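Local structure of protein BONZAI 1 (Arabidopsis thaliana, 6KXT) at residues A[14-19]-A[138-143]; A[49-54]-A[65-70]; A[98-103]-A[117-122]. The protein restrains cell death and defense responses in plants and binds phospholipids in a calcium-dependent manner, this chain being its second C2 domain. One frame throughout, in Å; residues are numbered along the deposited sequence.

Contact 1: A[14-19]-A[138-143]; sequences TEIVFR and DKFTET
The methyl CG2 of Thr14 sits over one face of the Phe140 ring, 3.6 Å from the ring centroid and 20° off the ring normal, a CH-pi contact displaced toward the rim at Phe140 CZ. With OG1 beside the backbone N (chi1 -56°), CG2 is the branch anti to that N, and it is the one over the ring. CD1 of Ile16 meets the same ring obliquely, 3.9 Å from Phe140 CE2, the two side chains lying alongside each other and pointing the same way.

Charged pairs lie at the bulge end, Arg19 with Asp138, and on the face that carries Glu15 and Lys139. Arg19, bent at chi3, brings NE to 2.9 Å from Asp138 OD1, on the syn side of the carboxylate and almost in the guanidinium plane; a water accepts from Arg19 NH2. Glu15 and Lys139, both extended, form a long salt bridge in the lysine conformer described, with OE2 of Glu15 3.6 Å from Lys139 NZ. A second water links Thr14 OG1 to Glu142 OE2, whose charge also meets Lys77.

The backbones run antiparallel, their axes at 169°. Glu15 and Thr141 are a hydrogen-bonded pair, Glu15 N lying 2.7 Å from Thr141 O in a nearly straight bond. At the other end Asp138 and Lys139 both face Val17, a classic beta bulge: Val17 O takes Asp138 N at 2.8 Å and Lys139 N only weakly.

Both strands belong to the five-stranded sheet of the C2 sandwich. Strand 67-70 pairs with the far edge of 14-19, while Leu104 and Leu107 of helix 104-113 cover Ile16, and Glu108 of that helix touches Phe140.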
loop_
_atom_site.group_PDB
_atom_site.type_symbol
_atom_site.label_atom_id
_atom_site.label_comp_id
_atom_site.label_asym_id
_atom_site.label_seq_id
_atom_site.Cartn_x
_atom_site.Cartn_y
_atom_site.Cartn_z
ATOM N N THR A 14 4.618 -10.706 7.410
ATOM C CA THR A 14 3.274 -10.122 7.531
ATOM C C THR A 14 2.489 -10.395 6.239
ATOM O O THR A 14 2.957 -9.986 5.150
ATOM C CB THR A 14 3.364 -8.633 7.857
ATOM O OG1 THR A 14 4.147 -8.476 9.041
ATOM C CG2 THR A 14 2.004 -8.028 8.094
ATOM N N GLU A 15 1.332 -11.011 6.365
ATOM C CA GLU A 15 0.417 -11.240 5.230
ATOM C C GLU A 15 -0.671 -10.167 5.309
ATOM O O GLU A 15 -1.350 -10.039 6.355
ATOM C CB GLU A 15 -0.164 -12.645 5.359
ATOM C CG GLU A 15 -1.164 -12.914 4.251
ATOM C CD GLU A 15 -1.770 -14.307 4.272
ATOM O OE1 GLU A 15 -1.330 -15.122 5.101
ATOM O OE2 GLU A 15 -2.647 -14.567 3.453
ATOM N N ILE A 16 -0.899 -9.447 4.219
ATOM C CA ILE A 16 -1.846 -8.309 4.181
ATOM C C ILE A 16 -2.748 -8.423 2.976
ATOM O O ILE A 16 -2.265 -8.636 1.847
ATOM C CB ILE A 16 -1.119 -6.943 4.160
ATOM C CG1 ILE A 16 -0.089 -6.858 5.291
ATOM C CG2 ILE A 16 -2.177 -5.826 4.207
ATOM C CD1 ILE A 16 0.575 -5.497 5.455
ATOM N N VAL A 17 -4.046 -8.313 3.194
ATOM C CA VAL A 17 -5.047 -8.164 2.101
ATOM C C VAL A 17 -5.458 -6.692 2.131
ATOM O O VAL A 17 -6.038 -6.216 3.139
ATOM C CB VAL A 17 -6.251 -9.107 2.235
ATOM C CG1 VAL A 17 -7.338 -8.720 1.231
ATOM C CG2 VAL A 17 -5.837 -10.563 2.075
ATOM N N PHE A 18 -5.185 -5.974 1.062
ATOM C CA PHE A 18 -5.577 -4.582 0.816
ATOM C C PHE A 18 -6.842 -4.506 -0.014
ATOM O O PHE A 18 -7.074 -5.320 -0.907
ATOM C CB PHE A 18 -4.471 -3.843 0.061
ATOM C CG PHE A 18 -3.202 -3.617 0.840
ATOM C CD1 PHE A 18 -3.188 -2.673 1.860
ATOM C CD2 PHE A 18 -2.026 -4.256 0.514
ATOM C CE1 PHE A 18 -2.001 -2.368 2.522
ATOM C CE2 PHE A 18 -0.841 -3.941 1.174
ATOM C CZ PHE A 18 -0.843 -3.016 2.187
ATOM N N ARG A 19 -7.649 -3.506 0.319
ATOM C CA ARG A 19 -8.900 -3.211 -0.403
ATOM C C ARG A 19 -8.951 -1.705 -0.622
ATOM O O ARG A 19 -8.527 -0.940 0.288
ATOM C CB ARG A 19 -10.086 -3.678 0.433
ATOM C CG ARG A 19 -11.424 -3.170 -0.065
ATOM C CD ARG A 19 -12.522 -3.853 0.761
ATOM N NE ARG A 19 -12.614 -3.431 2.166
ATOM C CZ ARG A 19 -13.285 -2.370 2.572
ATOM N NH1 ARG A 19 -13.865 -1.552 1.704
ATOM N NH2 ARG A 19 -13.384 -2.111 3.865
ATOM N N ASP A 138 -7.884 -5.400 5.020
ATOM C CA ASP A 138 -8.935 -6.424 5.275
ATOM C C ASP A 138 -8.359 -7.542 6.121
ATOM O O ASP A 138 -9.088 -8.200 6.852
ATOM C CB ASP A 138 -9.474 -7.032 3.980
ATOM C CG ASP A 138 -10.624 -6.280 3.336
ATOM O OD1 ASP A 138 -10.970 -5.174 3.830
ATOM O OD2 ASP A 138 -11.148 -6.836 2.338
ATOM N N LYS A 139 -7.078 -7.851 5.950
ATOM C CA LYS A 139 -6.414 -8.922 6.721
ATOM C C LYS A 139 -4.992 -8.481 7.037
ATOM O O LYS A 139 -4.328 -7.839 6.188
ATOM C CB LYS A 139 -6.329 -10.219 5.926
ATOM C CG LYS A 139 -5.604 -11.356 6.624
ATOM C CD LYS A 139 -5.567 -12.609 5.811
ATOM C CE LYS A 139 -5.225 -13.836 6.640
ATOM N NZ LYS A 139 -5.295 -15.054 5.816
ATOM N N PHE A 140 -4.515 -8.829 8.228
ATOM C CA PHE A 140 -3.160 -8.493 8.710
ATOM C C PHE A 140 -2.750 -9.646 9.641
ATOM O O PHE A 140 -3.318 -9.701 10.753
ATOM C CB PHE A 140 -3.104 -7.166 9.445
ATOM C CG PHE A 140 -1.709 -6.688 9.768
ATOM C CD1 PHE A 140 -1.017 -7.213 10.855
ATOM C CD2 PHE A 140 -1.091 -5.685 9.037
ATOM C CE1 PHE A 140 0.265 -6.747 11.151
ATOM C CE2 PHE A 140 0.181 -5.225 9.360
ATOM C CZ PHE A 140 0.862 -5.798 10.407
ATOM N N THR A 141 -1.863 -10.500 9.186
ATOM C CA THR A 141 -1.478 -11.715 9.932
ATOM C C THR A 141 0.036 -11.814 9.957
ATOM O O THR A 141 0.668 -11.788 8.912
ATOM C CB THR A 141 -2.113 -12.976 9.342
ATOM O OG1 THR A 141 -3.534 -12.810 9.293
ATOM C CG2 THR A 141 -1.772 -14.193 10.170
ATOM N N GLU A 142 0.573 -12.046 11.142
ATOM C CA GLU A 142 2.016 -12.243 11.408
ATOM C C GLU A 142 2.317 -13.708 11.694
ATOM O O GLU A 142 1.541 -14.362 12.405
ATOM C CB GLU A 142 2.442 -11.427 12.601
ATOM C CG GLU A 142 2.422 -9.940 12.333
ATOM C CD GLU A 142 2.803 -9.106 13.539
ATOM O OE1 GLU A 142 2.492 -9.527 14.668
ATOM O OE2 GLU A 142 3.326 -8.008 13.379
ATOM N N THR A 143 3.381 -14.192 11.093
ATOM C CA THR A 143 3.897 -15.565 11.308
ATOM C C THR A 143 5.417 -15.520 11.417
ATOM O O THR A 143 6.066 -14.647 10.803
ATOM C CB THR A 143 3.506 -16.533 10.181
ATOM O OG1 THR A 143 3.913 -17.851 10.571
ATOM C CG2 THR A 143 4.104 -16.193 8.834
HETATM O O HOH W 1 4.263 -6.737 11.199
HETATM O O HOH W 2 -11.876 -3.977 5.706
#

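Contact 2: A[49-54]-A[65-70]; sequences PVSKTE and KPVFLS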
loop_
_atom_site.group_PDB
_atom_site.type_symbol
_atom_site.label_atom_id
_atom_site.label_comp_id
_atom_site.label_asym_id
_atom_site.label_seq_id
_atom_site.Cartn_x
_atom_site.Cartn_y
_atom_site.Cartn_z
ATOM N N PRO A 49 10.556 -0.256 -4.686
ATOM C CA PRO A 49 9.450 -1.209 -4.695
ATOM C C PRO A 49 9.865 -2.559 -4.096
ATOM O O PRO A 49 10.892 -3.094 -4.487
ATOM C CB PRO A 49 9.084 -1.341 -6.174
ATOM C CG PRO A 49 9.521 -0.020 -6.738
ATOM C CD PRO A 49 10.832 0.261 -6.041
ATOM N N VAL A 50 9.083 -3.063 -3.161
ATOM C CA VAL A 50 9.363 -4.368 -2.477
ATOM C C VAL A 50 8.217 -5.338 -2.673
ATOM O O VAL A 50 8.435 -6.550 -2.519
ATOM C CB VAL A 50 9.685 -4.160 -0.985
ATOM C CG1 VAL A 50 11.008 -3.427 -0.783
ATOM C CG2 VAL A 50 8.584 -3.466 -0.192
ATOM N N SER A 51 7.017 -4.858 -3.014
ATOM C CA SER A 51 5.871 -5.731 -3.240
ATOM C C SER A 51 4.910 -5.048 -4.216
ATOM O O SER A 51 4.791 -3.826 -4.177
ATOM C CB SER A 51 5.211 -6.027 -1.953
ATOM O OG SER A 51 4.250 -7.020 -2.167
ATOM N N LYS A 52 4.297 -5.803 -5.093
ATOM C CA LYS A 52 3.208 -5.263 -5.928
ATOM C C LYS A 52 2.097 -6.297 -6.020
ATOM O O LYS A 52 2.346 -7.526 -5.951
ATOM C CB LYS A 52 3.702 -4.814 -7.298
ATOM C CG LYS A 52 4.248 -5.921 -8.184
ATOM C CD LYS A 52 4.568 -5.432 -9.585
ATOM C CE LYS A 52 5.135 -6.506 -10.484
ATOM N NZ LYS A 52 4.375 -7.773 -10.377
ATOM N N THR A 53 0.878 -5.801 -6.121
ATOM C CA THR A 53 -0.274 -6.679 -6.390
ATOM C C THR A 53 -0.374 -6.948 -7.893
ATOM O O THR A 53 0.209 -6.192 -8.715
ATOM C CB THR A 53 -1.587 -6.096 -5.860
ATOM O OG1 THR A 53 -1.973 -4.949 -6.647
ATOM C CG2 THR A 53 -1.486 -5.697 -4.404
ATOM N N GLU A 54 -1.177 -7.962 -8.214
ATOM C CA GLU A 54 -1.741 -8.135 -9.568
ATOM C C GLU A 54 -2.602 -6.916 -9.921
ATOM O O GLU A 54 -3.079 -6.175 -9.036
ATOM C CB GLU A 54 -2.545 -9.416 -9.634
ATOM C CG GLU A 54 -3.861 -9.369 -8.879
ATOM C CD GLU A 54 -3.781 -9.585 -7.366
ATOM O OE1 GLU A 54 -2.684 -9.856 -6.848
ATOM O OE2 GLU A 54 -4.846 -9.477 -6.710
ATOM N N LYS A 65 -5.253 -10.098 -3.939
ATOM C CA LYS A 65 -4.702 -11.312 -3.282
ATOM C C LYS A 65 -3.720 -10.837 -2.226
ATOM O O LYS A 65 -3.154 -9.732 -2.285
ATOM C CB LYS A 65 -4.054 -12.221 -4.326
ATOM C CG LYS A 65 -5.009 -12.795 -5.361
ATOM C CD LYS A 65 -4.315 -13.611 -6.413
ATOM C CE LYS A 65 -5.301 -14.167 -7.420
ATOM N NZ LYS A 65 -4.643 -15.150 -8.311
ATOM N N PRO A 66 -3.462 -11.687 -1.218
ATOM C CA PRO A 66 -2.541 -11.303 -0.177
ATOM C C PRO A 66 -1.140 -11.008 -0.697
ATOM O O PRO A 66 -0.637 -11.613 -1.653
ATOM C CB PRO A 66 -2.462 -12.498 0.784
ATOM C CG PRO A 66 -3.576 -13.438 0.347
ATOM C CD PRO A 66 -4.133 -12.985 -0.978
ATOM N N VAL A 67 -0.522 -10.004 -0.067
ATOM C CA VAL A 67 0.915 -9.736 -0.199
ATOM C C VAL A 67 1.631 -10.138 1.088
ATOM O O VAL A 67 1.029 -10.125 2.158
ATOM C CB VAL A 67 1.210 -8.293 -0.605
ATOM C CG1 VAL A 67 0.490 -7.911 -1.905
ATOM C CG2 VAL A 67 0.899 -7.300 0.473
ATOM N N PHE A 68 2.896 -10.503 0.978
ATOM C CA PHE A 68 3.723 -10.940 2.120
ATOM C C PHE A 68 4.903 -10.001 2.231
ATOM O O PHE A 68 5.613 -9.784 1.245
ATOM C CB PHE A 68 4.237 -12.361 1.883
ATOM C CG PHE A 68 3.108 -13.339 1.809
ATOM C CD1 PHE A 68 2.452 -13.567 0.606
ATOM C CD2 PHE A 68 2.617 -13.928 2.954
ATOM C CE1 PHE A 68 1.322 -14.363 0.549
ATOM C CE2 PHE A 68 1.527 -14.780 2.883
ATOM C CZ PHE A 68 0.898 -15.006 1.688
ATOM N N LEU A 69 5.063 -9.381 3.375
ATOM C CA LEU A 69 6.154 -8.417 3.604
ATOM C C LEU A 69 7.013 -8.862 4.789
ATOM O O LEU A 69 6.494 -9.083 5.899
ATOM C CB LEU A 69 5.543 -7.045 3.874
ATOM C CG LEU A 69 4.871 -6.387 2.682
ATOM C CD1 LEU A 69 4.029 -5.196 3.109
ATOM C CD2 LEU A 69 5.902 -5.995 1.619
ATOM N N SER A 70 8.295 -8.947 4.553
ATOM C CA SER A 70 9.291 -9.223 5.620
ATOM C C SER A 70 9.733 -7.917 6.261
ATOM O O SER A 70 9.608 -6.819 5.675
ATOM C CB SER A 70 10.468 -9.951 5.021
ATOM O OG SER A 70 11.262 -9.049 4.253
HETATM O O HOH W 3 6.607 -9.326 -1.190
HETATM O O HOH W 4 -1.447 -9.271 -4.521
#
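The flat group that carries this contact is the Glu54 carboxylate, whose OE2 receives the backbone N of Lys65 at 2.9 Å on its syn lone pair, nearly straight at 173°. The aliphatic start of the Lys65 side chain lies close by, CG 3.6 Å from Glu54 OE2, and the two side chains cross at about a right angle. Glu54 has CG between its backbone N and carbonyl carbon (chi1 72°) and bends at chi2 (-81°), which turns the carboxylate to Lys65. Its other oxygen, OE1, takes a bond from a water that also donates to Lys65 O, so the carboxylate reaches both polar groups of the Lys65 backbone, one directly and one through water.

Strands 49-52 and 67-70 are edge strands of the two different sheets of the C2 beta sandwich; their axes stay 7.7 Å apart and the contact between them is made by side chains. Ser51 lays CB 3.6 Å from Leu69 CD2, and its OG approaches Val67 CB. Val50 CG2 meets Leu69 CD2 at 4.1 Å, while Thr53 CG2 packs 3.9 Å from Val67 CG1. Thr53 OG1 bonds to Glu54 O and to Leu36 N of the adjacent strand. A water donates to Phe68 O and makes a weak bond with Ser51 OG.

Contact 3: A[98-103]-A[117-122]; sequences GKVQKS and INFSLP
Val100 and Phe119 meet at about a right angle, Val100 CG2 standing 3.8 Å from Phe119 CD1 in an approach oblique to the ring. The same methyl lies 3.9 Å from Ile117 CG2, so one branch of Val100 touches both residues. With chi1 at 157°, Val100 sets CG2 anti to its carbonyl carbon, and CG1 also comes near Ile117.

Phe119 packs closely against the backbone as well: CD1 is 3.4 Å from Gly98 C, and its CB lies 3.9 Å from Gly98 CA. Farther along, Lys102 and Ile117 reach toward each other tip to tip, Lys102 CE 3.8 Å from Ile117 CD1. Bends at chi2 and chi4 fold the lysine so that NZ also bonds to Gln101 O, from above the carbonyl plane. Lys99 instead runs extended; its CD lies 4.1 Å from Pro122 CG, the two side chains crossing at about a right angle.

The backbones share one antiparallel bridge. Lys99 N gives to Ser120 O at 2.8 Å, and Ser120 N returns a bond to Lys99 O at 2.9 Å. The strand axes cross at 116°, which fits a single bridge and no longer pairing, and next to the bridge a water donates to both Lys99 O and Asn118 O.

This pairing is where the two sheets of the C2 sandwich meet at a corner: strand 98-102 continues into the four-stranded sheet through 81-87, and 117-121 lies between strands 133-143 and 129-131, with helix 104-113 connecting the two segments.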
loop_
_atom_site.group_PDB
_atom_site.type_symbol
_atom_site.label_atom_id
_atom_site.label_comp_id
_atom_site.label_asym_id
_atom_site.label_seq_id
_atom_site.Cartn_x
_atom_site.Cartn_y
_atom_site.Cartn_z
ATOM N N GLY A 98 -3.326 7.233 -6.193
ATOM C CA GLY A 98 -3.268 7.789 -4.830
ATOM C C GLY A 98 -2.114 7.195 -4.047
ATOM O O GLY A 98 -1.629 6.128 -4.412
ATOM N N LYS A 99 -1.698 7.930 -3.019
ATOM C CA LYS A 99 -0.560 7.576 -2.162
ATOM C C LYS A 99 -1.012 7.572 -0.708
ATOM O O LYS A 99 -1.791 8.433 -0.242
ATOM C CB LYS A 99 0.486 8.694 -2.331
ATOM C CG LYS A 99 1.743 8.529 -1.540
ATOM C CD LYS A 99 2.717 9.643 -1.871
ATOM C CE LYS A 99 4.042 9.290 -1.238
ATOM N NZ LYS A 99 4.987 10.399 -1.388
ATOM N N VAL A 100 -0.433 6.636 0.027
ATOM C CA VAL A 100 -0.467 6.547 1.511
ATOM C C VAL A 100 0.966 6.344 2.030
ATOM O O VAL A 100 1.766 5.721 1.327
ATOM C CB VAL A 100 -1.417 5.379 1.857
ATOM C CG1 VAL A 100 -1.183 4.784 3.227
ATOM C CG2 VAL A 100 -2.878 5.809 1.614
ATOM N N GLN A 101 1.254 6.899 3.174
ATOM C CA GLN A 101 2.520 6.671 3.891
ATOM C C GLN A 101 2.186 6.139 5.279
ATOM O O GLN A 101 1.644 6.883 6.099
ATOM C CB GLN A 101 3.384 7.921 3.882
ATOM C CG GLN A 101 4.660 7.702 4.696
ATOM C CD GLN A 101 5.602 8.882 4.698
ATOM O OE1 GLN A 101 5.691 9.620 3.729
ATOM N NE2 GLN A 101 6.319 9.035 5.794
ATOM N N LYS A 102 2.467 4.863 5.510
ATOM C CA LYS A 102 2.062 4.147 6.739
ATOM C C LYS A 102 3.116 3.091 7.033
ATOM O O LYS A 102 3.619 2.474 6.110
ATOM C CB LYS A 102 0.730 3.418 6.531
ATOM C CG LYS A 102 -0.505 4.296 6.452
ATOM C CD LYS A 102 -1.063 4.591 7.826
ATOM C CE LYS A 102 -1.910 5.834 7.883
ATOM N NZ LYS A 102 -1.095 7.063 7.783
ATOM N N SER A 103 3.353 2.782 8.295
ATOM C CA SER A 103 4.172 1.628 8.692
ATOM C C SER A 103 3.318 0.378 8.777
ATOM O O SER A 103 2.081 0.455 8.758
ATOM C CB SER A 103 4.799 1.828 10.041
ATOM O OG SER A 103 3.791 1.939 11.046
ATOM N N ILE A 117 -7.843 4.629 5.334
ATOM C CA ILE A 117 -6.945 5.807 5.188
ATOM C C ILE A 117 -7.244 6.430 3.823
ATOM O O ILE A 117 -7.114 5.709 2.808
ATOM C CB ILE A 117 -5.459 5.454 5.423
ATOM C CG1 ILE A 117 -4.583 6.682 5.184
ATOM C CG2 ILE A 117 -4.942 4.330 4.550
ATOM C CD1 ILE A 117 -4.743 7.697 6.208
ATOM N N ASN A 118 -7.541 7.724 3.808
ATOM C CA ASN A 118 -7.785 8.391 2.517
ATOM C C ASN A 118 -6.481 8.492 1.708
ATOM O O ASN A 118 -5.434 8.830 2.276
ATOM C CB ASN A 118 -8.410 9.752 2.689
ATOM C CG ASN A 118 -9.860 9.643 3.105
ATOM O OD1 ASN A 118 -10.176 9.219 4.214
ATOM N ND2 ASN A 118 -10.769 10.070 2.239
ATOM N N PHE A 119 -6.545 8.214 0.432
ATOM C CA PHE A 119 -5.430 8.492 -0.476
ATOM C C PHE A 119 -5.191 9.993 -0.572
ATOM O O PHE A 119 -6.144 10.779 -0.447
ATOM C CB PHE A 119 -5.753 7.912 -1.839
ATOM C CG PHE A 119 -5.576 6.421 -1.985
ATOM C CD1 PHE A 119 -4.331 5.836 -1.845
ATOM C CD2 PHE A 119 -6.628 5.573 -2.262
ATOM C CE1 PHE A 119 -4.126 4.460 -1.996
ATOM C CE2 PHE A 119 -6.433 4.206 -2.419
ATOM C CZ PHE A 119 -5.172 3.637 -2.285
ATOM N N SER A 120 -3.952 10.311 -0.919
ATOM C CA SER A 120 -3.658 11.698 -1.345
ATOM C C SER A 120 -2.747 11.736 -2.544
ATOM O O SER A 120 -2.264 10.698 -3.017
ATOM C CB SER A 120 -3.090 12.514 -0.235
ATOM O OG SER A 120 -1.781 12.070 0.062
ATOM N N LEU A 121 -2.699 12.930 -3.143
ATOM C CA LEU A 121 -1.825 13.158 -4.328
ATOM C C LEU A 121 -0.857 14.263 -3.962
ATOM O O LEU A 121 -1.296 15.306 -3.469
ATOM C CB LEU A 121 -2.648 13.589 -5.533
ATOM C CG LEU A 121 -3.472 12.463 -6.127
ATOM C CD1 LEU A 121 -4.419 13.023 -7.194
ATOM C CD2 LEU A 121 -2.612 11.337 -6.704
ATOM N N PRO A 122 0.447 14.057 -4.184
ATOM C CA PRO A 122 1.412 15.143 -4.042
ATOM C C PRO A 122 1.111 16.271 -5.045
ATOM O O PRO A 122 0.666 15.986 -6.116
ATOM C CB PRO A 122 2.737 14.449 -4.383
ATOM C CG PRO A 122 2.492 12.974 -4.179
ATOM C CD PRO A 122 1.071 12.795 -4.610
HETATM O O HOH W 5 -2.738 9.412 2.270
#

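All three contacts are partly buried and differ in what they join. Contact 1 lies within the five-stranded sheet, pairing neighbouring strands along much of their length, with salt bridges beside apolar packing. Contacts 2 and 3 each bring one strand from either sheet together, on opposite sides of the chain's centre, about 17 Å apart between centres: contact 2 by side chains, waters and one carboxylate bond, contact 3 by a single bridge between steeply crossing strands. Contact 1 touches contact 2 directly, since Thr14 O and Leu69 N probably hydrogen-bond. It shares its sheet with contact 3, through adjacent strands 133-143 and 117-121, without touching it.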